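Local coordinates for solute-binding protein (Thermoactinomyces vulgaris, PDB 2ZYO), which binds cyclodextrins and maltodextrins such as maltotetraose, probably outside the cell, to hand them to a membrane transporter for sugar uptake, at residues S311-T316 and D328-N333; N105-V110 and Y122-A127; V23-N26 and Q32-N35; K60-L65 and L85-T90; L196-I201 and I353-V358. All blocks are in the same frame, centred on the assembly; numbering follows the deposited sequence.

Interaction 1 (S311-T316 and D328-N333); sequences SRFKET and DPMIKN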
# COMPACT_ATOMS: atom_id res chain seq x y z
N SER A 311 1.93 -16.51 -12.31
CA SER A 311 3.35 -16.44 -12.66
C SER A 311 4.04 -15.28 -11.94
O SER A 311 5.11 -15.45 -11.36
CB SER A 311 3.51 -16.31 -14.18
OG SER A 311 4.80 -15.86 -14.54
N ARG A 312 3.42 -14.10 -11.98
CA ARG A 312 3.99 -12.92 -11.32
C ARG A 312 4.18 -13.13 -9.82
O ARG A 312 5.22 -12.77 -9.28
CB ARG A 312 3.15 -11.67 -11.57
CG ARG A 312 3.91 -10.40 -11.22
CD ARG A 312 3.13 -9.12 -11.45
NE ARG A 312 4.01 -7.97 -11.22
CZ ARG A 312 4.23 -7.43 -10.03
NH1 ARG A 312 3.63 -7.89 -8.94
NH2 ARG A 312 5.06 -6.40 -9.92
N PHE A 313 3.18 -13.72 -9.16
CA PHE A 313 3.31 -13.99 -7.73
C PHE A 313 4.48 -14.92 -7.42
O PHE A 313 5.27 -14.66 -6.52
CB PHE A 313 2.02 -14.57 -7.13
CG PHE A 313 2.23 -15.17 -5.77
CD1 PHE A 313 2.46 -14.35 -4.67
CD2 PHE A 313 2.23 -16.55 -5.60
CE1 PHE A 313 2.69 -14.90 -3.41
CE2 PHE A 313 2.45 -17.10 -4.34
CZ PHE A 313 2.67 -16.28 -3.25
N LYS A 314 4.58 -16.01 -8.18
CA LYS A 314 5.61 -17.02 -7.95
C LYS A 314 7.02 -16.46 -8.16
O LYS A 314 7.96 -16.85 -7.46
CB LYS A 314 5.36 -18.26 -8.80
CG LYS A 314 4.10 -19.04 -8.40
CD LYS A 314 3.80 -20.17 -9.36
CE LYS A 314 2.43 -20.77 -9.10
NZ LYS A 314 2.09 -21.85 -10.07
N GLU A 315 7.16 -15.54 -9.12
CA GLU A 315 8.44 -14.90 -9.41
C GLU A 315 8.79 -13.79 -8.42
O GLU A 315 9.92 -13.73 -7.92
CB GLU A 315 8.47 -14.34 -10.83
CG GLU A 315 8.71 -15.35 -11.93
CD GLU A 315 9.44 -14.74 -13.12
OE1 GLU A 315 10.69 -14.74 -13.12
OE2 GLU A 315 8.77 -14.27 -14.06
N THR A 316 7.82 -12.92 -8.15
CA THR A 316 8.08 -11.68 -7.40
C THR A 316 7.73 -11.75 -5.91
O THR A 316 8.26 -10.96 -5.12
CB THR A 316 7.30 -10.48 -7.99
OG1 THR A 316 5.90 -10.65 -7.77
CG2 THR A 316 7.58 -10.32 -9.48
N ASP A 328 -6.31 -19.57 -3.80
CA ASP A 328 -5.41 -20.65 -4.20
C ASP A 328 -4.40 -20.97 -3.09
O ASP A 328 -3.95 -20.07 -2.38
CB ASP A 328 -4.67 -20.24 -5.49
CG ASP A 328 -3.95 -21.40 -6.15
OD1 ASP A 328 -4.50 -21.96 -7.12
OD2 ASP A 328 -2.84 -21.76 -5.70
N PRO A 329 -4.06 -22.27 -2.92
CA PRO A 329 -3.03 -22.67 -1.95
C PRO A 329 -1.69 -21.94 -2.09
O PRO A 329 -0.95 -21.85 -1.10
CB PRO A 329 -2.85 -24.17 -2.23
CG PRO A 329 -4.15 -24.60 -2.79
CD PRO A 329 -4.65 -23.44 -3.60
N MET A 330 -1.37 -21.43 -3.28
CA MET A 330 -0.13 -20.67 -3.48
C MET A 330 -0.07 -19.43 -2.58
O MET A 330 1.01 -18.96 -2.23
CB MET A 330 0.08 -20.30 -4.96
CG MET A 330 -0.77 -19.15 -5.48
SD MET A 330 -0.40 -18.67 -7.18
CE MET A 330 -1.11 -20.05 -8.09
N ILE A 331 -1.24 -18.91 -2.22
CA ILE A 331 -1.35 -17.78 -1.30
C ILE A 331 -1.67 -18.28 0.12
O ILE A 331 -0.96 -17.94 1.07
CB ILE A 331 -2.44 -16.78 -1.76
CG1 ILE A 331 -2.12 -16.20 -3.15
CG2 ILE A 331 -2.65 -15.67 -0.72
CD1 ILE A 331 -0.86 -15.34 -3.22
N LYS A 332 -2.71 -19.09 0.24
CA LYS A 332 -3.25 -19.50 1.53
C LYS A 332 -2.33 -20.41 2.34
O LYS A 332 -2.36 -20.39 3.58
CB LYS A 332 -4.63 -20.14 1.37
CG LYS A 332 -5.70 -19.18 0.84
CD LYS A 332 -7.07 -19.83 0.80
CE LYS A 332 -7.78 -19.77 2.15
NZ LYS A 332 -8.11 -18.37 2.57
N ASN A 333 -1.52 -21.21 1.65
CA ASN A 333 -0.64 -22.16 2.33
C ASN A 333 0.83 -21.72 2.38
O ASN A 333 1.72 -22.51 2.73
CB ASN A 333 -0.78 -23.56 1.71
CG ASN A 333 -2.19 -24.11 1.82
OD1 ASN A 333 -3.05 -23.55 2.51
ND2 ASN A 333 -2.45 -25.22 1.13
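A Met-aromatic contact and a CH-pi contact join the last turns of helix 306-316 to the short helix 329-332. Both form on the ring of Phe313. CD1 of Ile331 sits over the centre of one ring face, 3.6 Å from the ring centroid and 11° off the ring normal. The methyl group thus rests on the pi face. Met330 comes from another direction: its SD lies 3.7 Å from CD2 of Phe313 and oblique to the ring. The ring reaches both partners because CG of Phe313 stands opposite its own backbone N (chi1 166°). The carbonyl O of Met330 also lies obliquely near the ring, 3.2 Å from CE2 of Phe313. Pro320 and Val337 touch both Phe313 and Ile331, so this side of the contact is well buried.

The outer side is looser. The extended chain of Lys314 crosses the end of Met330 at about a right angle, with CE of Lys314 3.8 Å from CE of Met330. Asp328 caps the short helix: its OD2 takes the N-H of Met330 on its anti lone pair, at 2.9 Å and with an N-H...O angle of 168°.

Interaction 2 (N105-V110 and Y122-A127); sequences NQFDDV and YGLPKA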
# COMPACT_ATOMS: atom_id res chain seq x y z
N ASN A 105 -14.50 -7.82 -12.11
CA ASN A 105 -14.83 -8.88 -11.16
C ASN A 105 -13.82 -10.04 -11.11
O ASN A 105 -13.97 -10.95 -10.29
CB ASN A 105 -16.25 -9.40 -11.40
CG ASN A 105 -17.32 -8.43 -10.94
OD1 ASN A 105 -17.07 -7.55 -10.11
ND2 ASN A 105 -18.52 -8.59 -11.46
N GLN A 106 -12.82 -10.00 -11.98
CA GLN A 106 -11.68 -10.93 -11.88
C GLN A 106 -10.87 -10.60 -10.64
O GLN A 106 -10.14 -11.45 -10.11
CB GLN A 106 -10.77 -10.81 -13.10
CG GLN A 106 -11.39 -11.20 -14.44
CD GLN A 106 -10.55 -10.74 -15.63
OE1 GLN A 106 -9.40 -10.33 -15.48
NE2 GLN A 106 -11.14 -10.80 -16.82
N PHE A 107 -11.00 -9.36 -10.16
CA PHE A 107 -10.12 -8.83 -9.13
C PHE A 107 -10.85 -8.48 -7.85
O PHE A 107 -12.05 -8.21 -7.86
CB PHE A 107 -9.37 -7.60 -9.66
CG PHE A 107 -8.65 -7.84 -10.95
CD1 PHE A 107 -7.41 -8.49 -10.95
CD2 PHE A 107 -9.20 -7.43 -12.16
CE1 PHE A 107 -6.74 -8.72 -12.15
CE2 PHE A 107 -8.53 -7.66 -13.36
CZ PHE A 107 -7.29 -8.31 -13.35
N ASP A 108 -10.09 -8.47 -6.75
CA ASP A 108 -10.57 -8.08 -5.44
C ASP A 108 -11.30 -6.74 -5.50
O ASP A 108 -10.78 -5.78 -6.09
CB ASP A 108 -9.39 -8.03 -4.46
CG ASP A 108 -9.81 -7.72 -3.04
OD1 ASP A 108 -10.03 -8.67 -2.26
OD2 ASP A 108 -9.92 -6.52 -2.71
N ASP A 109 -12.49 -6.68 -4.91
CA ASP A 109 -13.35 -5.49 -4.97
C ASP A 109 -12.68 -4.24 -4.40
O ASP A 109 -12.81 -3.15 -4.97
CB ASP A 109 -14.68 -5.75 -4.25
CG ASP A 109 -15.60 -6.70 -5.01
OD1 ASP A 109 -15.22 -7.21 -6.09
OD2 ASP A 109 -16.73 -6.94 -4.52
N VAL A 110 -11.96 -4.40 -3.30
CA VAL A 110 -11.29 -3.27 -2.63
C VAL A 110 -10.08 -2.79 -3.43
O VAL A 110 -9.81 -1.59 -3.50
CB VAL A 110 -10.92 -3.61 -1.17
CG1 VAL A 110 -10.32 -2.41 -0.46
CG2 VAL A 110 -12.15 -4.09 -0.40
N TYR A 122 -9.14 3.45 -13.95
CA TYR A 122 -7.86 3.82 -14.57
C TYR A 122 -6.85 2.70 -14.74
O TYR A 122 -5.79 2.90 -15.34
CB TYR A 122 -7.25 5.02 -13.85
CG TYR A 122 -8.01 6.28 -14.15
CD1 TYR A 122 -7.70 7.04 -15.28
CD2 TYR A 122 -9.08 6.67 -13.35
CE1 TYR A 122 -8.42 8.18 -15.58
CE2 TYR A 122 -9.81 7.81 -13.65
CZ TYR A 122 -9.48 8.56 -14.77
OH TYR A 122 -10.20 9.69 -15.06
N GLY A 123 -7.17 1.51 -14.25
CA GLY A 123 -6.25 0.39 -14.44
C GLY A 123 -6.70 -0.94 -13.88
O GLY A 123 -7.78 -1.05 -13.30
N LEU A 124 -5.84 -1.93 -14.09
CA LEU A 124 -6.03 -3.27 -13.55
C LEU A 124 -4.86 -3.60 -12.63
O LEU A 124 -3.72 -3.21 -12.92
CB LEU A 124 -6.17 -4.30 -14.69
CG LEU A 124 -7.39 -4.12 -15.61
CD1 LEU A 124 -7.37 -5.17 -16.72
CD2 LEU A 124 -8.71 -4.17 -14.84
N PRO A 125 -5.13 -4.29 -11.51
CA PRO A 125 -4.11 -4.45 -10.48
C PRO A 125 -3.13 -5.60 -10.71
O PRO A 125 -3.49 -6.62 -11.30
CB PRO A 125 -4.93 -4.70 -9.22
CG PRO A 125 -6.14 -5.42 -9.71
CD PRO A 125 -6.41 -4.93 -11.12
N LYS A 126 -1.91 -5.41 -10.21
CA LYS A 126 -0.84 -6.40 -10.28
C LYS A 126 -0.51 -6.92 -8.88
O LYS A 126 -0.21 -8.11 -8.71
CB LYS A 126 0.43 -5.79 -10.87
CG LYS A 126 0.27 -5.16 -12.25
CD LYS A 126 1.33 -4.09 -12.51
CE LYS A 126 2.73 -4.69 -12.67
NZ LYS A 126 3.72 -3.64 -13.05
N ALA A 127 -0.54 -6.03 -7.90
CA ALA A 127 -0.07 -6.33 -6.56
C ALA A 127 -0.84 -5.56 -5.49
O ALA A 127 -1.31 -4.45 -5.73
CB ALA A 127 1.42 -6.03 -6.44
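This is a buried, wholly apolar contact between the loop leading into helix 109-114 and the long strand 120-136. One aromatic side chain, Phe107, carries the loop's side of it. Its partners on the strand are Pro125 and Leu124.

The main interaction is a CH-pi contact with the proline. CD of Pro125 lies over the centre of one face of the Phe107 ring, 3.7 Å from the centroid and 11° off the normal. CG of the same proline is shifted toward the base of the ring, 3.5 Å from CD1 of Phe107. The proline thus covers the face with two methylene groups. On the opposite face CB of Gln106, the preceding residue, lies 3.8 Å above the plane and is offset toward the rim. The ring is therefore held between its own neighbour in sequence and the strand. Leu124 meets it obliquely, with its CD2 3.8 Å from CE2 of Phe107. A chi1 of -53° sets CG of Phe107 opposite its carbonyl carbon, and the ring then extends to the strand.

Asp108, the next residue, is the N-cap of helix 109-114. Its OD2 accepts a weak bond from the N-H of Val110, 3.0 Å long and bent to 126°, and a further bond from the N-H of Ala111.

Met112 of helix 109-114 touches Phe107, Leu124 and Pro125 alike. Leu309 of helix 306-316 packs on Phe107, and Val281 of strand 278-287 on Pro125. The contact thus lies between the sheet and these two helices.

Interaction 3 (V23-N26 and Q32-N35); sequences VWEN and QLNN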
# COMPACT_ATOMS: atom_id res chain seq x y z
N VAL A 23 5.77 -0.44 -22.79
CA VAL A 23 5.44 -0.67 -21.39
C VAL A 23 6.64 -0.24 -20.54
O VAL A 23 7.77 -0.62 -20.85
CB VAL A 23 5.13 -2.17 -21.14
CG1 VAL A 23 4.98 -2.47 -19.66
CG2 VAL A 23 3.87 -2.60 -21.89
N TRP A 24 6.39 0.56 -19.51
CA TRP A 24 7.44 0.89 -18.54
C TRP A 24 7.28 0.05 -17.29
O TRP A 24 6.20 -0.01 -16.70
CB TRP A 24 7.41 2.38 -18.16
CG TRP A 24 7.80 3.33 -19.25
CD1 TRP A 24 8.40 3.03 -20.44
CD2 TRP A 24 7.65 4.75 -19.22
NE1 TRP A 24 8.60 4.18 -21.17
CE2 TRP A 24 8.16 5.25 -20.44
CE3 TRP A 24 7.11 5.66 -18.29
CZ2 TRP A 24 8.16 6.61 -20.76
CZ3 TRP A 24 7.11 7.01 -18.61
CH2 TRP A 24 7.63 7.47 -19.83
N GLU A 25 8.36 -0.61 -16.88
CA GLU A 25 8.35 -1.47 -15.70
C GLU A 25 9.53 -1.17 -14.78
O GLU A 25 10.59 -0.71 -15.24
CB GLU A 25 8.35 -2.95 -16.12
CG GLU A 25 8.28 -3.97 -14.97
CD GLU A 25 7.05 -3.80 -14.09
OE1 GLU A 25 6.10 -4.58 -14.26
OE2 GLU A 25 7.04 -2.90 -13.23
N ASN A 26 9.34 -1.43 -13.49
CA ASN A 26 10.33 -1.18 -12.44
C ASN A 26 11.76 -1.50 -12.84
O ASN A 26 12.07 -2.61 -13.28
CB ASN A 26 9.95 -1.98 -11.18
CG ASN A 26 10.76 -1.57 -9.96
OD1 ASN A 26 11.54 -0.62 -10.00
ND2 ASN A 26 10.57 -2.30 -8.86
N GLN A 32 10.71 -8.38 -11.17
CA GLN A 32 9.51 -7.66 -11.60
C GLN A 32 9.61 -7.31 -13.07
O GLN A 32 8.64 -7.46 -13.82
CB GLN A 32 9.30 -6.39 -10.77
CG GLN A 32 8.82 -6.63 -9.35
CD GLN A 32 8.49 -5.34 -8.62
OE1 GLN A 32 7.76 -4.48 -9.13
NE2 GLN A 32 9.00 -5.20 -7.40
N LEU A 33 10.79 -6.84 -13.48
CA LEU A 33 11.05 -6.45 -14.86
C LEU A 33 10.98 -7.66 -15.80
O LEU A 33 10.31 -7.61 -16.83
CB LEU A 33 12.41 -5.75 -14.98
CG LEU A 33 12.85 -5.22 -16.35
CD1 LEU A 33 11.96 -4.07 -16.83
CD2 LEU A 33 14.31 -4.79 -16.31
N ASN A 34 11.68 -8.73 -15.43
CA ASN A 34 11.73 -9.93 -16.27
C ASN A 34 10.39 -10.66 -16.38
O ASN A 34 10.10 -11.25 -17.42
CB ASN A 34 12.84 -10.87 -15.80
CG ASN A 34 14.21 -10.23 -15.85
OD1 ASN A 34 14.47 -9.33 -16.66
ND2 ASN A 34 15.11 -10.68 -14.99
N ASN A 35 9.57 -10.61 -15.32
CA ASN A 35 8.22 -11.18 -15.40
C ASN A 35 7.35 -10.45 -16.42
O ASN A 35 6.64 -11.08 -17.20
CB ASN A 35 7.52 -11.19 -14.03
CG ASN A 35 6.19 -11.89 -14.08
OD1 ASN A 35 5.14 -11.26 -14.18
ND2 ASN A 35 6.21 -13.22 -14.03
O HOH W 1 6.29 -6.73 -12.58
O HOH W 2 5.97 -3.44 -10.83
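The end of strand 20-25 runs close to the first turns of helix 30-47, with CA of Glu25 5.7 Å from CA of Leu33. No direct hydrogen bond crosses between the two segments. Glu25 instead packs with its carbons and bonds through water with its carboxylate.

CG of Glu25 lies 3.7 Å from CA of Leu33, and CB of Glu25 meets CD1 of Leu33. The chain then bends at chi2 (59°), which brings the carboxylate round toward the backbone N of Asn26. OE2 of Glu25 accepts that N-H at 2.7 Å on its anti lone pair. Two waters span the gap to the helix. One donates to OE1 of Glu25 and to the carbonyl O of Gln32, the other to OE2 of Glu25 and to OE1 of Gln32. OE1 of Glu25 also accepts from Thr36 and forms a salt bridge with Lys126. The buried carboxylate is thus gripped on both oxygens, and the lysine probably favours its charged form. With an alanine here, Lys126 would probably lose its carboxylate partner, and both waters their acceptor on the strand.

The side-chain amides of Asn26 and Gln32 pack with their planes 64° apart, ND2 of Asn26 being 3.6 Å from OE1 of Gln32. Their stronger bonds go to the loop: Asn26 to the N-H of Asp28, Gln32 to the carboxylate of Asp29. The carbonyl O of Asn26 is buried against CB of Leu33 and has no partner in the model.

This is the strand-to-helix half of a beta-alpha-beta unit, completed by strand 50-55, which lies parallel to strand 20-25.

Interaction 4 (K60-L65 and L85-T90); sequences KQQEKL and LGEAVT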
# COMPACT_ATOMS: atom_id res chain seq x y z
N LYS A 60 9.50 7.14 -10.54
CA LYS A 60 10.00 8.08 -11.55
C LYS A 60 9.12 8.13 -12.79
O LYS A 60 9.27 9.02 -13.63
CB LYS A 60 11.44 7.73 -11.94
CG LYS A 60 12.45 7.99 -10.84
CD LYS A 60 13.86 7.96 -11.38
CE LYS A 60 14.88 8.17 -10.27
NZ LYS A 60 14.83 9.54 -9.70
N GLN A 61 8.20 7.17 -12.91
CA GLN A 61 7.39 7.02 -14.12
C GLN A 61 6.43 8.19 -14.37
O GLN A 61 6.26 8.61 -15.51
CB GLN A 61 6.63 5.70 -14.10
CG GLN A 61 7.51 4.49 -14.35
CD GLN A 61 6.72 3.24 -14.73
OE1 GLN A 61 5.59 3.32 -15.21
NE2 GLN A 61 7.33 2.08 -14.51
N GLN A 62 5.82 8.69 -13.30
CA GLN A 62 4.87 9.80 -13.42
C GLN A 62 5.56 11.05 -13.97
O GLN A 62 5.05 11.69 -14.89
CB GLN A 62 4.19 10.07 -12.07
CG GLN A 62 2.83 10.74 -12.19
CD GLN A 62 2.01 10.70 -10.91
OE1 GLN A 62 2.14 9.79 -10.09
NE2 GLN A 62 1.15 11.70 -10.75
N GLU A 63 6.72 11.38 -13.41
CA GLU A 63 7.53 12.51 -13.88
C GLU A 63 8.02 12.31 -15.31
O GLU A 63 7.99 13.24 -16.12
CB GLU A 63 8.72 12.75 -12.94
CG GLU A 63 8.35 13.40 -11.61
CD GLU A 63 9.40 13.19 -10.54
OE1 GLU A 63 9.76 12.02 -10.26
OE2 GLU A 63 9.86 14.19 -9.95
N LYS A 64 8.47 11.09 -15.63
CA LYS A 64 8.97 10.78 -16.97
C LYS A 64 7.88 10.86 -18.03
O LYS A 64 8.12 11.34 -19.13
CB LYS A 64 9.66 9.41 -17.00
CG LYS A 64 10.42 9.13 -18.29
CD LYS A 64 11.13 7.78 -18.24
CE LYS A 64 11.66 7.38 -19.61
NZ LYS A 64 12.66 8.33 -20.15
N LEU A 65 6.68 10.39 -17.69
CA LEU A 65 5.54 10.44 -18.61
C LEU A 65 5.08 11.88 -18.86
O LEU A 65 4.64 12.21 -19.97
CB LEU A 65 4.38 9.58 -18.12
CG LEU A 65 3.23 9.31 -19.11
CD1 LEU A 65 3.71 8.49 -20.31
CD2 LEU A 65 2.07 8.62 -18.41
N LEU A 85 -2.47 8.38 -7.82
CA LEU A 85 -3.37 8.34 -8.97
C LEU A 85 -4.08 9.67 -9.20
O LEU A 85 -4.23 10.11 -10.34
CB LEU A 85 -4.41 7.22 -8.81
CG LEU A 85 -5.36 6.91 -9.97
CD1 LEU A 85 -4.58 6.41 -11.18
CD2 LEU A 85 -6.41 5.90 -9.55
N GLY A 86 -4.52 10.31 -8.11
CA GLY A 86 -5.23 11.58 -8.17
C GLY A 86 -4.45 12.67 -8.89
O GLY A 86 -5.00 13.36 -9.74
N GLU A 87 -3.18 12.80 -8.53
CA GLU A 87 -2.26 13.74 -9.18
C GLU A 87 -2.18 13.47 -10.69
O GLU A 87 -2.22 14.40 -11.49
CB GLU A 87 -0.87 13.65 -8.56
CG GLU A 87 -0.76 14.25 -7.16
CD GLU A 87 0.42 13.70 -6.37
OE1 GLU A 87 1.56 13.71 -6.89
OE2 GLU A 87 0.20 13.26 -5.22
N ALA A 88 -2.07 12.20 -11.05
CA ALA A 88 -1.94 11.79 -12.45
C ALA A 88 -3.21 12.07 -13.26
O ALA A 88 -3.13 12.55 -14.39
CB ALA A 88 -1.57 10.32 -12.54
N VAL A 89 -4.37 11.77 -12.67
CA VAL A 89 -5.65 11.94 -13.35
C VAL A 89 -5.99 13.42 -13.57
O VAL A 89 -6.36 13.82 -14.68
CB VAL A 89 -6.80 11.22 -12.59
CG1 VAL A 89 -8.17 11.60 -13.16
CG2 VAL A 89 -6.62 9.71 -12.64
N THR A 90 -5.85 14.23 -12.52
CA THR A 90 -6.17 15.66 -12.58
C THR A 90 -5.26 16.43 -13.54
O THR A 90 -5.70 17.42 -14.14
CB THR A 90 -6.13 16.32 -11.18
OG1 THR A 90 -4.85 16.09 -10.57
CG2 THR A 90 -7.22 15.75 -10.28
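Helices 61-71 and 85-90 meet through one long side chain, Gln62, whose amide end meets the other helix at Ala88. The tight part is here. NE2 of Gln62 lies 3.5 Å from CB of Ala88 and is also close to its CA. The small side chain of Ala88 probably lets the amide come this near. NE2 of Gln62 is 3.3 Å from the backbone N of Ala88 as well, but both are donors and no hydrogen bond forms. Gln62 spans the distance between the helices with CG opposite its backbone N (chi1 -155°) and the rest of the chain extended.

The contact is looser at Glu87, which is partly exposed. Of its side chain, CB makes the contact, 3.6 Å from NE2 of Gln62. The carboxylate goes elsewhere, with OE2 of Glu87 in a long, weak ion pair with Arg84, a residue of the ligand pocket. With 112 Å² buried in all and no hydrogen bond across, this is a light contact.

Within helix 85-90 the carbonyl O of Gly86 accepts twice, from N and from OG1 of Thr90. The two donors approach from opposite faces of the carbonyl plane, and OG1 of Thr90 is 2.9 Å away.

Trp80 of strand 77-81 touches both Gln62 and Ala88, and Leu93 packs on Gln62 and Leu65. Leu85 and Val89, on another side of helix 85-90, rest on Tyr122 of strand 120-136.

Interaction 5 (L196-I201 and I353-V358); sequences LDPNEI and IPEMGV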
# COMPACT_ATOMS: atom_id res chain seq x y z
N LEU A 196 -13.83 11.81 -2.08
CA LEU A 196 -13.33 12.34 -0.82
C LEU A 196 -13.40 13.86 -0.81
O LEU A 196 -13.11 14.50 -1.82
CB LEU A 196 -11.88 11.89 -0.58
CG LEU A 196 -11.59 10.39 -0.46
CD1 LEU A 196 -10.10 10.15 -0.28
CD2 LEU A 196 -12.36 9.76 0.68
N ASP A 197 -13.80 14.42 0.33
CA ASP A 197 -13.84 15.87 0.49
C ASP A 197 -12.54 16.32 1.16
O ASP A 197 -12.32 16.04 2.34
CB ASP A 197 -15.06 16.29 1.31
CG ASP A 197 -15.21 17.81 1.41
OD1 ASP A 197 -14.39 18.56 0.82
OD2 ASP A 197 -16.15 18.26 2.10
N PRO A 198 -11.67 17.02 0.40
CA PRO A 198 -10.40 17.50 0.95
C PRO A 198 -10.59 18.56 2.04
O PRO A 198 -9.67 18.82 2.81
CB PRO A 198 -9.71 18.12 -0.27
CG PRO A 198 -10.80 18.46 -1.21
CD PRO A 198 -11.84 17.40 -1.01
N ASN A 199 -11.78 19.15 2.09
CA ASN A 199 -12.11 20.17 3.10
C ASN A 199 -12.63 19.59 4.41
O ASN A 199 -12.57 20.26 5.45
CB ASN A 199 -13.09 21.19 2.53
CG ASN A 199 -12.43 22.21 1.63
OD1 ASN A 199 -12.25 23.37 2.02
ND2 ASN A 199 -12.05 21.79 0.43
N GLU A 200 -13.15 18.36 4.37
CA GLU A 200 -13.60 17.70 5.59
C GLU A 200 -12.58 16.67 6.07
O GLU A 200 -12.69 15.47 5.80
CB GLU A 200 -14.99 17.07 5.42
CG GLU A 200 -15.69 16.81 6.76
CD GLU A 200 -17.07 16.18 6.64
OE1 GLU A 200 -17.51 15.54 7.61
OE2 GLU A 200 -17.72 16.32 5.57
N ILE A 201 -11.57 17.17 6.77
CA ILE A 201 -10.53 16.33 7.37
C ILE A 201 -11.03 15.81 8.71
O ILE A 201 -11.54 16.58 9.53
CB ILE A 201 -9.20 17.10 7.52
CG1 ILE A 201 -8.61 17.42 6.14
CG2 ILE A 201 -8.19 16.31 8.37
CD1 ILE A 201 -7.41 18.36 6.16
N ILE A 353 -6.38 11.02 -3.59
CA ILE A 353 -6.54 12.43 -3.95
C ILE A 353 -5.23 13.20 -3.68
O ILE A 353 -4.49 12.84 -2.77
CB ILE A 353 -7.75 13.11 -3.24
CG1 ILE A 353 -7.56 13.15 -1.71
CG2 ILE A 353 -9.05 12.39 -3.62
CD1 ILE A 353 -8.50 14.12 -1.00
N PRO A 354 -4.94 14.24 -4.50
CA PRO A 354 -3.67 14.97 -4.34
C PRO A 354 -3.44 15.51 -2.93
O PRO A 354 -2.30 15.56 -2.47
CB PRO A 354 -3.81 16.12 -5.34
CG PRO A 354 -4.75 15.61 -6.37
CD PRO A 354 -5.74 14.78 -5.61
N GLU A 355 -4.53 15.89 -2.26
CA GLU A 355 -4.46 16.46 -0.92
C GLU A 355 -3.86 15.54 0.14
O GLU A 355 -3.33 16.01 1.15
CB GLU A 355 -5.83 16.96 -0.48
CG GLU A 355 -6.32 18.19 -1.25
CD GLU A 355 -6.94 17.85 -2.61
OE1 GLU A 355 -7.19 16.66 -2.89
OE2 GLU A 355 -7.18 18.79 -3.39
N MET A 356 -3.93 14.22 -0.08
CA MET A 356 -3.32 13.27 0.85
C MET A 356 -1.81 13.46 0.95
O MET A 356 -1.21 13.20 2.00
CB MET A 356 -3.65 11.82 0.46
CG MET A 356 -3.22 10.79 1.50
SD MET A 356 -4.08 10.98 3.07
CE MET A 356 -3.07 9.97 4.15
N GLY A 357 -1.20 13.93 -0.13
CA GLY A 357 0.25 14.17 -0.19
C GLY A 357 0.79 15.05 0.92
O GLY A 357 1.92 14.85 1.39
N VAL A 358 -0.00 16.03 1.35
CA VAL A 358 0.43 16.98 2.38
C VAL A 358 -0.09 16.63 3.77
O VAL A 358 0.12 17.38 4.73
CB VAL A 358 0.06 18.45 2.01
CG1 VAL A 358 0.78 18.88 0.73
CG2 VAL A 358 -1.45 18.62 1.88
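A chi1 of -69° and a bend at chi2 (82°) fold the side chain of Glu355 against Pro198, while Ile353 takes the less common chi1 of 65°, with CG1 between its backbone N and carbonyl carbon. The partners lie on a type I beta turn, Asp197 to Glu200, in strand 195-201, and on the loop before helix 360-371.

CB of Pro198 is the point of contact for Glu355. It lies 3.5 Å from CG and 3.6 Å from CD of Glu355, and the two side chains cross at a slant. The carboxylate lies against CB of Pro198, CD nearer than its two oxygens, OE1 of Glu355 being 3.9 Å from that CB. A glycine in place of Glu355 would probably uncover this side of the proline ring and take away a packing partner of Ile392 on helix 377-394.

Ile353 fills the other half of the contact. Its CD1 is 4.1 Å from CB of Leu196 and 4.2 Å from CB of Pro198, and CG2 of Ile353 packs on CD1 of Leu196. These are ordinary van der Waals contacts. Phe189 of strand 189-192 and Tyr117 also touch Ile353, which is buried.

The turn is braced from within. Glu200 N bonds to the carbonyl O of Asp197, and Asp197 also forms an Asx turn: its OD1 accepts the N-H of Asn199 at 3.0 Å, met from above the carboxylate plane.

In the fold
Interactions 1, 2 and 3 touch one another. Interaction 3 is tied to interaction 2 by the Glu25-Lys126 salt bridge (OE1 to NZ 2.8 Å). Asn35 of interaction 3 probably bonds through ND2 to OE2 of Glu315 in interaction 1, at 2.8 Å. Arg312 of interaction 1 packs on Lys126 and Ala127. Interaction 4 meets interaction 3 through Trp24 and Gln61, and interaction 2 through Tyr122. Pro354 of interaction 5 packs on helix 85-90 of interaction 4. The centres of interactions 1 and 5 are about 35 Å apart. A bound glucose lies about 8, 11 and 13 Å from the side chains of Glu87, Gln32 and Ile353. Pocket residues Arg84 and Trp360 flank 85-90 and 353-358 in sequence.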